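Local coordinates for protein phiAB6 tailspike (Unidentified phage, PDB 5JS4) that fragments the exopolysaccharide of Acinetobacter baumannii, as a trimeric beta-helical tailspike through which the phage probably recognises its host capsule, at residues I192-G197 with N210-M215; L286-D291 with S321-G326; A362-I367 with V383-T388. One frame throughout, in Å; residues are numbered along the deposited sequence.

Interaction 1 of 3, residues I192-G197 with N210-M215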
ATOM      1  N   ILE A 192     -71.649   5.557   9.684  1.00 12.73           N
ATOM      2  CA  ILE A 192     -72.117   5.140  11.004  1.00 13.31           C
ATOM      3  C   ILE A 192     -70.916   4.661  11.808  1.00 13.24           C
ATOM      4  O   ILE A 192     -69.799   4.600  11.287  1.00 13.22           O
ATOM      5  CB  ILE A 192     -73.179   4.018  10.933  1.00 13.80           C
ATOM      6  CG1 ILE A 192     -72.654   2.801  10.164  1.00 14.06           C
ATOM      7  CG2 ILE A 192     -74.458   4.540  10.300  1.00 14.14           C
ATOM      8  CD1 ILE A 192     -73.507   1.558  10.334  1.00 14.88           C
ATOM      9  N   MET A 193     -71.151   4.325  13.072  1.00 13.90           N
ATOM     10  CA  MET A 193     -70.105   3.812  13.943  1.00 14.82           C
ATOM     11  C   MET A 193     -70.240   2.310  14.120  1.00 15.39           C
ATOM     12  O   MET A 193     -71.342   1.796  14.318  1.00 15.89           O
ATOM     13  CB  MET A 193     -70.179   4.467  15.324  1.00 15.09           C
ATOM     14  CG  MET A 193     -69.670   5.895  15.381  1.00 16.46           C
ATOM     15  SD  MET A 193     -70.758   7.077  14.568  1.00 16.80           S
ATOM     16  CE  MET A 193     -70.044   8.614  15.150  1.00 16.50           C
ATOM     17  N   LEU A 194     -69.106   1.620  14.060  1.00 15.64           N
ATOM     18  CA  LEU A 194     -69.003   0.254  14.558  1.00 16.72           C
ATOM     19  C   LEU A 194     -69.270   0.272  16.058  1.00 18.13           C
ATOM     20  O   LEU A 194     -69.184   1.322  16.698  1.00 17.84           O
ATOM     21  CB  LEU A 194     -67.603  -0.306  14.296  1.00 16.90           C
ATOM     22  CG  LEU A 194     -67.202  -0.484  12.832  1.00 17.43           C
ATOM     23  CD1 LEU A 194     -65.714  -0.769  12.710  1.00 17.82           C
ATOM     24  CD2 LEU A 194     -68.018  -1.592  12.190  1.00 18.30           C
ATOM     25  N   ASP A 195     -69.576  -0.891  16.624  1.00 19.89           N
ATOM     26  CA  ASP A 195     -69.851  -0.986  18.061  1.00 20.57           C
ATOM     27  C   ASP A 195     -68.674  -0.510  18.927  1.00 20.61           C
ATOM     28  O   ASP A 195     -68.881  -0.048  20.050  1.00 22.15           O
ATOM     29  CB  ASP A 195     -70.252  -2.415  18.439  1.00 22.48           C
ATOM     30  CG  ASP A 195     -71.618  -2.813  17.886  1.00 25.00           C
ATOM     31  OD1 ASP A 195     -72.390  -1.928  17.451  1.00 23.82           O
ATOM     32  OD2 ASP A 195     -71.926  -4.024  17.895  1.00 29.50           O
ATOM     33  N   ASN A 196     -67.453  -0.613  18.400  1.00 20.23           N
ATOM     34  CA  ASN A 196     -66.259  -0.087  19.080  1.00 21.39           C
ATOM     35  C   ASN A 196     -66.069   1.431  18.932  1.00 20.22           C
ATOM     36  O   ASN A 196     -65.111   1.989  19.469  1.00 22.87           O
ATOM     37  CB  ASN A 196     -64.992  -0.827  18.616  1.00 22.80           C
ATOM     38  CG  ASN A 196     -64.667  -0.600  17.144  1.00 24.15           C
ATOM     39  OD1 ASN A 196     -65.088   0.384  16.540  1.00 22.15           O
ATOM     40  ND2 ASN A 196     -63.905  -1.521  16.562  1.00 27.87           N
ATOM     41  N   GLY A 197     -66.962   2.088  18.191  1.00 18.78           N
ATOM     42  CA  GLY A 197     -66.930   3.544  18.038  1.00 18.16           C
ATOM     43  C   GLY A 197     -66.260   4.073  16.781  1.00 17.17           C
ATOM     44  O   GLY A 197     -66.403   5.250  16.456  1.00 16.57           O
ATOM     45  N   ASN A 210     -74.232  -5.638   7.986  1.00 17.92           N
ATOM     46  CA  ASN A 210     -73.751  -5.185   9.283  1.00 17.69           C
ATOM     47  C   ASN A 210     -72.223  -5.129   9.278  1.00 17.95           C
ATOM     48  O   ASN A 210     -71.567  -6.169   9.228  1.00 18.84           O
ATOM     49  CB  ASN A 210     -74.251  -6.141  10.370  1.00 18.19           C
ATOM     50  CG  ASN A 210     -73.873  -5.700  11.772  1.00 18.98           C
ATOM     51  OD1 ASN A 210     -73.133  -4.735  11.963  1.00 19.93           O
ATOM     52  ND2 ASN A 210     -74.385  -6.416  12.768  1.00 21.38           N
ATOM     53  N   PRO A 211     -71.644  -3.915   9.350  1.00 16.27           N
ATOM     54  CA  PRO A 211     -70.188  -3.802   9.265  1.00 16.39           C
ATOM     55  C   PRO A 211     -69.444  -4.426  10.452  1.00 16.99           C
ATOM     56  O   PRO A 211     -68.250  -4.696  10.342  1.00 18.64           O
ATOM     57  CB  PRO A 211     -69.955  -2.291   9.205  1.00 15.85           C
ATOM     58  CG  PRO A 211     -71.122  -1.704   9.912  1.00 16.22           C
ATOM     59  CD  PRO A 211     -72.281  -2.607   9.595  1.00 16.36           C
ATOM     60  N   ASN A 212     -70.147  -4.652  11.561  1.00 17.43           N
ATOM     61  CA  ASN A 212     -69.565  -5.300  12.742  1.00 18.61           C
ATOM     62  C   ASN A 212     -69.217  -6.768  12.518  1.00 20.98           C
ATOM     63  O   ASN A 212     -68.326  -7.298  13.179  1.00 22.74           O
ATOM     64  CB  ASN A 212     -70.512  -5.184  13.936  1.00 18.57           C
ATOM     65  CG  ASN A 212     -70.713  -3.748  14.379  1.00 18.22           C
ATOM     66  OD1 ASN A 212     -69.820  -3.143  14.972  1.00 19.60           O
ATOM     67  ND2 ASN A 212     -71.885  -3.193  14.088  1.00 17.73           N
ATOM     68  N   VAL A 213     -69.927  -7.418  11.596  1.00 22.22           N
ATOM     69  CA  VAL A 213     -69.654  -8.820  11.246  1.00 24.14           C
ATOM     70  C   VAL A 213     -69.218  -9.011   9.787  1.00 25.27           C
ATOM     71  O   VAL A 213     -68.651 -10.048   9.447  1.00 28.36           O
ATOM     72  CB  VAL A 213     -70.868  -9.735  11.544  1.00 25.87           C
ATOM     73  CG1 VAL A 213     -71.213  -9.695  13.026  1.00 27.19           C
ATOM     74  CG2 VAL A 213     -72.081  -9.355  10.702  1.00 26.22           C
ATOM     75  N   ASP A 214     -69.475  -8.016   8.937  1.00 25.21           N
ATOM     76  CA  ASP A 214     -69.184  -8.114   7.505  1.00 25.93           C
ATOM     77  C   ASP A 214     -68.818  -6.745   6.929  1.00 23.67           C
ATOM     78  O   ASP A 214     -69.692  -5.908   6.710  1.00 23.70           O
ATOM     79  CB  ASP A 214     -70.402  -8.686   6.766  1.00 27.82           C
ATOM     80  CG  ASP A 214     -70.233  -8.694   5.250  1.00 29.19           C
ATOM     81  OD1 ASP A 214     -69.082  -8.682   4.759  1.00 29.30           O
ATOM     82  OD2 ASP A 214     -71.263  -8.728   4.543  1.00 32.84           O
ATOM     83  N   MET A 215     -67.531  -6.540   6.656  1.00 23.02           N
ATOM     84  CA  MET A 215     -67.039  -5.251   6.155  1.00 22.99           C
ATOM     85  C   MET A 215     -67.148  -5.095   4.635  1.00 23.58           C
ATOM     86  O   MET A 215     -66.730  -4.074   4.085  1.00 23.08           O
ATOM     87  CB  MET A 215     -65.592  -5.008   6.610  1.00 22.51           C
ATOM     88  CG  MET A 215     -65.474  -4.494   8.039  1.00 21.32           C
ATOM     89  SD  MET A 215     -66.176  -2.847   8.286  1.00 21.16           S
ATOM     90  CE  MET A 215     -65.089  -1.838   7.281  1.00 22.36           C
TER
HETATM   91  O   HOH W   1     -72.610  -0.556  14.993  1.00 17.55           O
HETATM   92  O   HOH W   2     -67.044  -3.104  16.502  1.00 36.50           O

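Interaction 2 of 3, residues L286-D291 with S321-G326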
ATOM      1  N   LEU A 286     -33.470  -8.444  22.740  1.00 16.47           N
ATOM      2  CA  LEU A 286     -33.724  -9.742  22.121  1.00 17.30           C
ATOM      3  C   LEU A 286     -33.398 -10.847  23.116  1.00 17.90           C
ATOM      4  O   LEU A 286     -32.264 -10.945  23.580  1.00 17.98           O
ATOM      5  CB  LEU A 286     -32.870  -9.917  20.866  1.00 18.27           C
ATOM      6  CG  LEU A 286     -33.154  -8.944  19.722  1.00 19.41           C
ATOM      7  CD1 LEU A 286     -32.124  -9.124  18.624  1.00 20.71           C
ATOM      8  CD2 LEU A 286     -34.558  -9.134  19.169  1.00 20.24           C
ATOM      9  N   LYS A 287     -34.398 -11.666  23.443  1.00 18.89           N
ATOM     10  CA  LYS A 287     -34.216 -12.801  24.362  1.00 18.83           C
ATOM     11  C   LYS A 287     -34.270 -14.151  23.647  1.00 18.77           C
ATOM     12  O   LYS A 287     -34.085 -15.199  24.271  1.00 20.49           O
ATOM     13  CB  LYS A 287     -35.277 -12.764  25.464  1.00 19.19           C
ATOM     14  CG  LYS A 287     -35.266 -11.485  26.281  1.00 20.77           C
ATOM     15  CD  LYS A 287     -36.192 -11.574  27.482  1.00 21.83           C
ATOM     16  CE  LYS A 287     -36.224 -10.254  28.233  1.00 24.52           C
ATOM     17  NZ  LYS A 287     -37.111 -10.309  29.427  1.00 27.05           N
ATOM     18  N   ASN A 288     -34.533 -14.123  22.344  1.00 18.88           N
ATOM     19  CA  ASN A 288     -34.584 -15.331  21.530  1.00 18.65           C
ATOM     20  C   ASN A 288     -33.871 -15.104  20.208  1.00 18.40           C
ATOM     21  O   ASN A 288     -33.768 -13.971  19.732  1.00 18.64           O
ATOM     22  CB  ASN A 288     -36.033 -15.736  21.269  1.00 19.08           C
ATOM     23  CG  ASN A 288     -36.755 -16.158  22.533  1.00 19.40           C
ATOM     24  OD1 ASN A 288     -36.604 -17.290  22.997  1.00 25.41           O
ATOM     25  ND2 ASN A 288     -37.542 -15.249  23.102  1.00 15.75           N
ATOM     26  N   GLN A 289     -33.390 -16.194  19.619  1.00 18.09           N
ATOM     27  CA  GLN A 289     -32.709 -16.149  18.333  1.00 17.67           C
ATOM     28  C   GLN A 289     -33.651 -15.625  17.258  1.00 17.57           C
ATOM     29  O   GLN A 289     -34.836 -15.960  17.248  1.00 18.64           O
ATOM     30  CB  GLN A 289     -32.219 -17.547  17.955  1.00 18.44           C
ATOM     31  CG  GLN A 289     -31.431 -17.623  16.659  1.00 18.46           C
ATOM     32  CD  GLN A 289     -30.933 -19.027  16.387  1.00 19.16           C
ATOM     33  OE1 GLN A 289     -31.705 -19.900  15.985  1.00 21.97           O
ATOM     34  NE2 GLN A 289     -29.644 -19.259  16.613  1.00 18.93           N
ATOM     35  N   VAL A 290     -33.117 -14.788  16.373  1.00 16.72           N
ATOM     36  CA  VAL A 290     -33.855 -14.289  15.222  1.00 16.28           C
ATOM     37  C   VAL A 290     -33.249 -14.898  13.964  1.00 15.36           C
ATOM     38  O   VAL A 290     -32.035 -14.867  13.775  1.00 15.12           O
ATOM     39  CB  VAL A 290     -33.794 -12.750  15.142  1.00 16.75           C
ATOM     40  CG1 VAL A 290     -34.406 -12.240  13.842  1.00 17.03           C
ATOM     41  CG2 VAL A 290     -34.495 -12.135  16.345  1.00 17.70           C
ATOM     42  N   ASP A 291     -34.104 -15.469  13.122  1.00 16.10           N
ATOM     43  CA  ASP A 291     -33.704 -15.965  11.814  1.00 16.26           C
ATOM     44  C   ASP A 291     -33.988 -14.859  10.804  1.00 15.04           C
ATOM     45  O   ASP A 291     -35.144 -14.557  10.518  1.00 14.85           O
ATOM     46  CB  ASP A 291     -34.486 -17.238  11.471  1.00 17.52           C
ATOM     47  CG  ASP A 291     -34.007 -17.907  10.192  1.00 18.49           C
ATOM     48  OD1 ASP A 291     -33.293 -17.269   9.389  1.00 18.38           O
ATOM     49  OD2 ASP A 291     -34.355 -19.088   9.978  1.00 20.87           O
ATOM     50  N   SER A 321     -30.575 -15.095  28.767  1.00 22.56           N
ATOM     51  CA  SER A 321     -31.687 -15.912  28.283  1.00 23.17           C
ATOM     52  C   SER A 321     -31.230 -17.348  28.008  1.00 24.32           C
ATOM     53  O   SER A 321     -30.348 -17.564  27.179  1.00 23.88           O
ATOM     54  CB  SER A 321     -32.279 -15.308  27.010  1.00 23.31           C
ATOM     55  OG  SER A 321     -33.362 -16.091  26.543  1.00 23.91           O
ATOM     56  N   PRO A 322     -31.825 -18.339  28.702  1.00 25.70           N
ATOM     57  CA  PRO A 322     -31.410 -19.731  28.500  1.00 26.53           C
ATOM     58  C   PRO A 322     -31.464 -20.192  27.041  1.00 26.43           C
ATOM     59  O   PRO A 322     -30.624 -20.984  26.618  1.00 28.39           O
ATOM     60  CB  PRO A 322     -32.412 -20.525  29.347  1.00 26.45           C
ATOM     61  CG  PRO A 322     -32.865 -19.571  30.393  1.00 26.79           C
ATOM     62  CD  PRO A 322     -32.870 -18.221  29.737  1.00 25.73           C
ATOM     63  N   ASP A 323     -32.428 -19.677  26.281  1.00 27.47           N
ATOM     64  CA  ASP A 323     -32.612 -20.075  24.883  1.00 29.05           C
ATOM     65  C   ASP A 323     -31.531 -19.539  23.933  1.00 27.18           C
ATOM     66  O   ASP A 323     -31.478 -19.952  22.777  1.00 28.41           O
ATOM     67  CB  ASP A 323     -33.998 -19.643  24.389  1.00 32.24           C
ATOM     68  CG  ASP A 323     -35.128 -20.332  25.139  1.00 36.82           C
ATOM     69  OD1 ASP A 323     -35.056 -21.563  25.336  1.00 39.63           O
ATOM     70  OD2 ASP A 323     -36.091 -19.638  25.529  1.00 41.86           O
ATOM     71  N   LEU A 324     -30.685 -18.628  24.412  1.00 23.85           N
ATOM     72  CA  LEU A 324     -29.567 -18.109  23.612  1.00 22.68           C
ATOM     73  C   LEU A 324     -28.205 -18.702  23.992  1.00 23.17           C
ATOM     74  O   LEU A 324     -27.233 -18.523  23.256  1.00 22.82           O
ATOM     75  CB  LEU A 324     -29.512 -16.578  23.698  1.00 22.67           C
ATOM     76  CG  LEU A 324     -30.587 -15.825  22.905  1.00 22.17           C
ATOM     77  CD1 LEU A 324     -30.627 -14.361  23.312  1.00 22.14           C
ATOM     78  CD2 LEU A 324     -30.367 -15.957  21.404  1.00 23.11           C
ATOM     79  N   GLN A 325     -28.126 -19.407  25.122  1.00 22.76           N
ATOM     80  CA  GLN A 325     -26.857 -19.989  25.573  1.00 24.15           C
ATOM     81  C   GLN A 325     -26.236 -20.873  24.491  1.00 22.79           C
ATOM     82  O   GLN A 325     -26.890 -21.778  23.972  1.00 23.61           O
ATOM     83  CB  GLN A 325     -27.050 -20.812  26.852  1.00 26.38           C
ATOM     84  CG  GLN A 325     -25.743 -21.292  27.473  1.00 29.94           C
ATOM     85  CD  GLN A 325     -25.942 -22.047  28.775  1.00 34.82           C
ATOM     86  OE1 GLN A 325     -26.998 -22.633  29.011  1.00 39.85           O
ATOM     87  NE2 GLN A 325     -24.919 -22.045  29.623  1.00 38.69           N
ATOM     88  N   GLY A 326     -24.980 -20.594  24.149  1.00 20.73           N
ATOM     89  CA  GLY A 326     -24.239 -21.395  23.176  1.00 22.06           C
ATOM     90  C   GLY A 326     -24.687 -21.229  21.734  1.00 21.84           C
ATOM     91  O   GLY A 326     -24.312 -22.026  20.876  1.00 22.38           O
TER
HETATM   92  O   HOH W   3     -33.538 -18.755  20.935  1.00 30.67           O

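Interaction 3 of 3, residues A362-I367 with V383-T388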
ATOM      1  N   ALA A 362     -20.348 -10.148   0.874  1.00 11.81           N
ATOM      2  CA  ALA A 362     -20.788  -9.389   2.038  1.00 11.19           C
ATOM      3  C   ALA A 362     -20.213  -7.982   2.019  1.00 10.90           C
ATOM      4  O   ALA A 362     -19.078  -7.771   1.585  1.00 11.64           O
ATOM      5  CB  ALA A 362     -20.379 -10.092   3.321  1.00 11.83           C
ATOM      6  N   ASN A 363     -21.024  -7.036   2.482  1.00 11.43           N
ATOM      7  CA  ASN A 363     -20.582  -5.687   2.808  1.00 11.78           C
ATOM      8  C   ASN A 363     -20.944  -5.407   4.255  1.00 11.55           C
ATOM      9  O   ASN A 363     -22.121  -5.249   4.585  1.00 11.88           O
ATOM     10  CB  ASN A 363     -21.268  -4.656   1.916  1.00 12.55           C
ATOM     11  CG  ASN A 363     -20.776  -4.696   0.485  1.00 12.93           C
ATOM     12  OD1 ASN A 363     -19.579  -4.548   0.225  1.00 14.71           O
ATOM     13  ND2 ASN A 363     -21.696  -4.882  -0.454  1.00 12.74           N
ATOM     14  N   ILE A 364     -19.933  -5.368   5.117  1.00 11.63           N
ATOM     15  CA  ILE A 364     -20.121  -5.044   6.522  1.00 11.77           C
ATOM     16  C   ILE A 364     -19.382  -3.745   6.776  1.00 12.09           C
ATOM     17  O   ILE A 364     -18.183  -3.660   6.525  1.00 13.03           O
ATOM     18  CB  ILE A 364     -19.579  -6.156   7.439  1.00 12.57           C
ATOM     19  CG1 ILE A 364     -20.358  -7.456   7.202  1.00 13.52           C
ATOM     20  CG2 ILE A 364     -19.668  -5.727   8.899  1.00 12.78           C
ATOM     21  CD1 ILE A 364     -19.727  -8.687   7.819  1.00 14.33           C
ATOM     22  N   ASP A 365     -20.091  -2.727   7.259  1.00 12.23           N
ATOM     23  CA  ASP A 365     -19.445  -1.447   7.530  1.00 13.36           C
ATOM     24  C   ASP A 365     -20.178  -0.592   8.546  1.00 12.33           C
ATOM     25  O   ASP A 365     -21.404  -0.637   8.656  1.00 12.28           O
ATOM     26  CB  ASP A 365     -19.252  -0.654   6.241  1.00 16.69           C
ATOM     27  CG  ASP A 365     -20.554  -0.331   5.559  1.00 17.09           C
ATOM     28  OD1 ASP A 365     -21.046  -1.191   4.816  1.00 21.98           O
ATOM     29  OD2 ASP A 365     -21.077   0.787   5.751  1.00 23.24           O
ATOM     30  N   HIS A 366     -19.397   0.200   9.273  1.00 11.55           N
ATOM     31  CA  HIS A 366     -19.915   1.137  10.264  1.00 12.13           C
ATOM     32  C   HIS A 366     -20.739   0.403  11.306  1.00 11.24           C
ATOM     33  O   HIS A 366     -21.946   0.618  11.440  1.00 10.92           O
ATOM     34  CB  HIS A 366     -20.707   2.257   9.586  1.00 13.67           C
ATOM     35  CG  HIS A 366     -19.883   3.081   8.648  1.00 16.18           C
ATOM     36  ND1 HIS A 366     -19.318   4.282   9.015  1.00 19.48           N
ATOM     37  CD2 HIS A 366     -19.503   2.862   7.368  1.00 18.23           C
ATOM     38  CE1 HIS A 366     -18.639   4.777   7.994  1.00 20.07           C
ATOM     39  NE2 HIS A 366     -18.734   3.934   6.984  1.00 17.69           N
ATOM     40  N   ILE A 367     -20.062  -0.480  12.036  1.00 11.05           N
ATOM     41  CA  ILE A 367     -20.688  -1.219  13.122  1.00 11.14           C
ATOM     42  C   ILE A 367     -19.894  -1.087  14.416  1.00 11.09           C
ATOM     43  O   ILE A 367     -18.678  -0.865  14.406  1.00 10.66           O
ATOM     44  CB  ILE A 367     -20.898  -2.714  12.778  1.00 11.65           C
ATOM     45  CG1 ILE A 367     -19.561  -3.456  12.613  1.00 12.15           C
ATOM     46  CG2 ILE A 367     -21.756  -2.842  11.525  1.00 11.96           C
ATOM     47  CD1 ILE A 367     -19.707  -4.960  12.490  1.00 12.33           C
ATOM     48  N   VAL A 383     -15.293 -15.038   0.227  1.00 13.23           N
ATOM     49  CA  VAL A 383     -15.001 -14.700  -1.163  1.00 13.70           C
ATOM     50  C   VAL A 383     -15.840 -13.471  -1.512  1.00 13.20           C
ATOM     51  O   VAL A 383     -17.063 -13.486  -1.375  1.00 13.52           O
ATOM     52  CB  VAL A 383     -15.215 -15.891  -2.140  1.00 14.64           C
ATOM     53  CG1 VAL A 383     -16.422 -16.732  -1.744  1.00 14.88           C
ATOM     54  CG2 VAL A 383     -15.312 -15.412  -3.585  1.00 15.59           C
ATOM     55  N   GLY A 384     -15.177 -12.393  -1.924  1.00 12.59           N
ATOM     56  CA  GLY A 384     -15.862 -11.120  -2.150  1.00 13.06           C
ATOM     57  C   GLY A 384     -16.511 -10.606  -0.875  1.00 12.90           C
ATOM     58  O   GLY A 384     -17.665 -10.176  -0.885  1.00 12.91           O
ATOM     59  N   PHE A 385     -15.750 -10.656   0.218  1.00 12.35           N
ATOM     60  CA  PHE A 385     -16.232 -10.347   1.562  1.00 12.01           C
ATOM     61  C   PHE A 385     -15.539  -9.077   2.045  1.00 11.63           C
ATOM     62  O   PHE A 385     -14.333  -9.077   2.274  1.00 12.42           O
ATOM     63  CB  PHE A 385     -15.908 -11.523   2.488  1.00 12.51           C
ATOM     64  CG  PHE A 385     -16.504 -11.417   3.867  1.00 12.91           C
ATOM     65  CD1 PHE A 385     -15.846 -10.721   4.876  1.00 13.55           C
ATOM     66  CD2 PHE A 385     -17.703 -12.051   4.173  1.00 12.64           C
ATOM     67  CE1 PHE A 385     -16.380 -10.647   6.153  1.00 14.38           C
ATOM     68  CE2 PHE A 385     -18.246 -11.974   5.447  1.00 13.09           C
ATOM     69  CZ  PHE A 385     -17.583 -11.273   6.439  1.00 13.57           C
ATOM     70  N   ASN A 386     -16.302  -8.000   2.197  1.00 11.21           N
ATOM     71  CA  ASN A 386     -15.735  -6.697   2.522  1.00 11.59           C
ATOM     72  C   ASN A 386     -16.216  -6.213   3.882  1.00 12.17           C
ATOM     73  O   ASN A 386     -17.417  -6.142   4.137  1.00 13.85           O
ATOM     74  CB  ASN A 386     -16.086  -5.700   1.426  1.00 12.30           C
ATOM     75  CG  ASN A 386     -15.602  -6.150   0.063  1.00 13.22           C
ATOM     76  OD1 ASN A 386     -16.388  -6.276  -0.882  1.00 17.73           O
ATOM     77  ND2 ASN A 386     -14.309  -6.422  -0.042  1.00 11.58           N
ATOM     78  N   PHE A 387     -15.253  -5.882   4.738  1.00 11.32           N
ATOM     79  CA  PHE A 387     -15.489  -5.581   6.145  1.00 11.27           C
ATOM     80  C   PHE A 387     -14.697  -4.323   6.497  1.00 10.99           C
ATOM     81  O   PHE A 387     -13.478  -4.311   6.367  1.00 11.51           O
ATOM     82  CB  PHE A 387     -15.006  -6.769   6.986  1.00 11.91           C
ATOM     83  CG  PHE A 387     -15.458  -6.743   8.418  1.00 12.87           C
ATOM     84  CD1 PHE A 387     -14.847  -5.912   9.346  1.00 13.97           C
ATOM     85  CD2 PHE A 387     -16.475  -7.581   8.848  1.00 14.71           C
ATOM     86  CE1 PHE A 387     -15.260  -5.903  10.669  1.00 15.20           C
ATOM     87  CE2 PHE A 387     -16.888  -7.577  10.168  1.00 15.67           C
ATOM     88  CZ  PHE A 387     -16.281  -6.736  11.081  1.00 15.39           C
ATOM     89  N   THR A 388     -15.376  -3.264   6.931  1.00 10.69           N
ATOM     90  CA  THR A 388     -14.676  -2.019   7.257  1.00 11.21           C
ATOM     91  C   THR A 388     -15.368  -1.190   8.334  1.00 11.10           C
ATOM     92  O   THR A 388     -16.579  -1.270   8.511  1.00 12.15           O
ATOM     93  CB  THR A 388     -14.463  -1.145   5.993  1.00 12.27           C
ATOM     94  OG1 THR A 388     -13.498  -0.118   6.268  1.00 13.68           O
ATOM     95  CG2 THR A 388     -15.778  -0.511   5.514  1.00 13.03           C
TER
HETATM   96  O   HOH W   4     -18.560  -5.040  -2.237  1.00 14.65           O

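Interaction 1 of 3, residues I192-G197 with N210-M215
Leu194 lays its CD2 methyl against Pro211, 3.6 Å from the ring carbon CB and equally near the Pro211 carbonyl, and this is the tightly packed half of the contact. With CG anti to its own carbonyl carbon (chi1 -65°), the leucine turns a branch to the proline although its CB starts off at an angle to the other segment. Ile192 also reaches the proline, its side chain crossing the ring at about a right angle with CD1 4.1 Å from Pro211 CG. Met215 SD adds a looser touch at 4.5 Å from Leu194 CD2. Val200 of strand 199-202 and Trp218 and Lys220 of strand 218-220 pack on the same side chains; the contact thus lies against a three-stranded antiparallel meander, at the point where strand 191-193 runs into the type I turn Leu194-Gly197 that leads to strand 199-202. Tyr175 of the third subunit packs on Ile192, and Arg191 of the second subunit bonds to the carbonyl of Gly197, so the trimer interface is close by. The other half is polar and wet. Asn212 OD1 takes the N-H of Asp195 on an in-plane lone pair, Asp195 N to Asn212 OD1 2.8 Å and almost straight at 175°. Its amide stacks against the Asp195 carboxylate with the planes 25° apart. The flip of that amide is fixed by ND2, which gives a hydrogen bond to Asn210 OD1 at 2.9 Å; the same oxygen also accepts from Asn212 N, closing an Asx turn. One water accepts from Asn212 ND2 and donates to Met193 O and Asp195 OD1, while a second joins Asn196 N to Asn212 OD1 by longer bonds of 3.2 Å each. Asp195 and Asn196 stand exposed on this side.

Interaction 2 of 3, residues L286-D291 with S321-G326
Ser321 OG donates to the carbonyl of Lys287 in the shortest polar bond of the contact, Ser321 OG to Lys287 O 2.5 Å. The hydroxyl meets that oxygen in the carbonyl plane, on a lone pair, and its placement opposite the backbone N (chi1 -180°) carries it across to the other loop. Leu324 supplies the apolar part without meeting a side-chain partner closely: its two methyls straddle the backbone of the turn, CD1 3.7 Å from Lys287 C and CD2 3.5 Å from Gln289 N. A backbone bond from Leu324 N to Ser321 O folds the second loop back, bringing serine and leucine to the same short piece of chain. The N-H of Gln289 reaches Asp323 O through one water, 2.9 Å from Gln289 N. Further out, the side chains of Asn288 and Asp323 extend in parallel, but Asn288 OD1 and Asp323 OD2, both acceptors, make no hydrogen bond; Asn288 ND2 instead bonds weakly to Asp258 and Ser260. Gln289 NE2 is held by the carbonyl of Thr328. The contact joins the equivalent corner of two successive coils of the right-handed parallel beta-helix: 286-291 links strand 282-286 to strand 290-291, while 321-326 lies between strands 313-318 and 328-333, with helix 260-268 packed against Leu286 and Val290.

Interaction 3 of 3, residues A362-I367 with V383-T388
Phe385 and Phe387 leave the sheet on the face of Ala362 and Ile364, and CG anti to the backbone N (chi1 -173° in Phe385) then turns each ring beside these neighbours. The Ala362 methyl approaches the first ring obliquely, CB 3.4 Å from Phe385 CD2. Ile364, with CG1 anti to its carbonyl carbon, spans the two rings: CD1 meets Phe385 CZ at 3.6 Å, and CG2 meets Phe387 CE2 at the same distance. Ile367 CD1 touches Phe387 CZ from beyond the corner at His366. The two backbones form a parallel ladder, their strand axes 4.7 Å apart and only 2° from parallel. Its rungs alternate between the chains: Ala362 N to Gly384 O, Asn386 N to Ala362 O, Ile364 N to Asn386 O, Thr388 N to Ile364 O and, longest at 3.3 Å, His366 N to Thr388 O. The straightest, Ile364 N to Asn386 O, is 2.8 Å long and reaches the oxygen nearly along its C=O axis. On the opposite face Asn363 and Asn386 are paired in register, their amides running alongside one another in the same direction with planes 21° apart. A water lies within bonding distance of both OD1 atoms; Asn386 ND2 is satisfied by Thr414, and Asn363 OD1 accepts from Asn389 ND2 of the third subunit. Asp365 CB rests on Thr388 CG2 at 3.6 Å. In-register parallel strands on successive coils are the hallmark of a parallel beta-helix; here the row of Ala362, Ile364, Phe385 and Phe387 is apolar and the Asn363, Asn386 row meets the neighbouring subunit. Strand 336-338 flanks 362-367, its Ile337 touching Ile364 and Ile367, and strand 413-421 continues beyond 383-388, with Ile418 against Phe387.

Overall arrangement
From the N terminus the three contacts follow one another in series, none enclosing or crossing another. Interaction 1 closes a short loop around strand 199-202 in the small region ahead of the beta-helix, its centre 69 Å from that of the chain. Interaction 2, 42 Å from it between centres, closes a longer excursion through strands 296-298 and 313-318 and helix 307-312, tying together the same corner of two successive coils near the start of the beta-helix. Interaction 3, about 25 Å from interaction 2 between centres, joins two coils through neighbouring strands, enclosing strand 374-379. Interactions 2 and 3 both belong to the pectate lyase-like beta-helix, whereas interactions 1 and 3 lie near subunit interfaces.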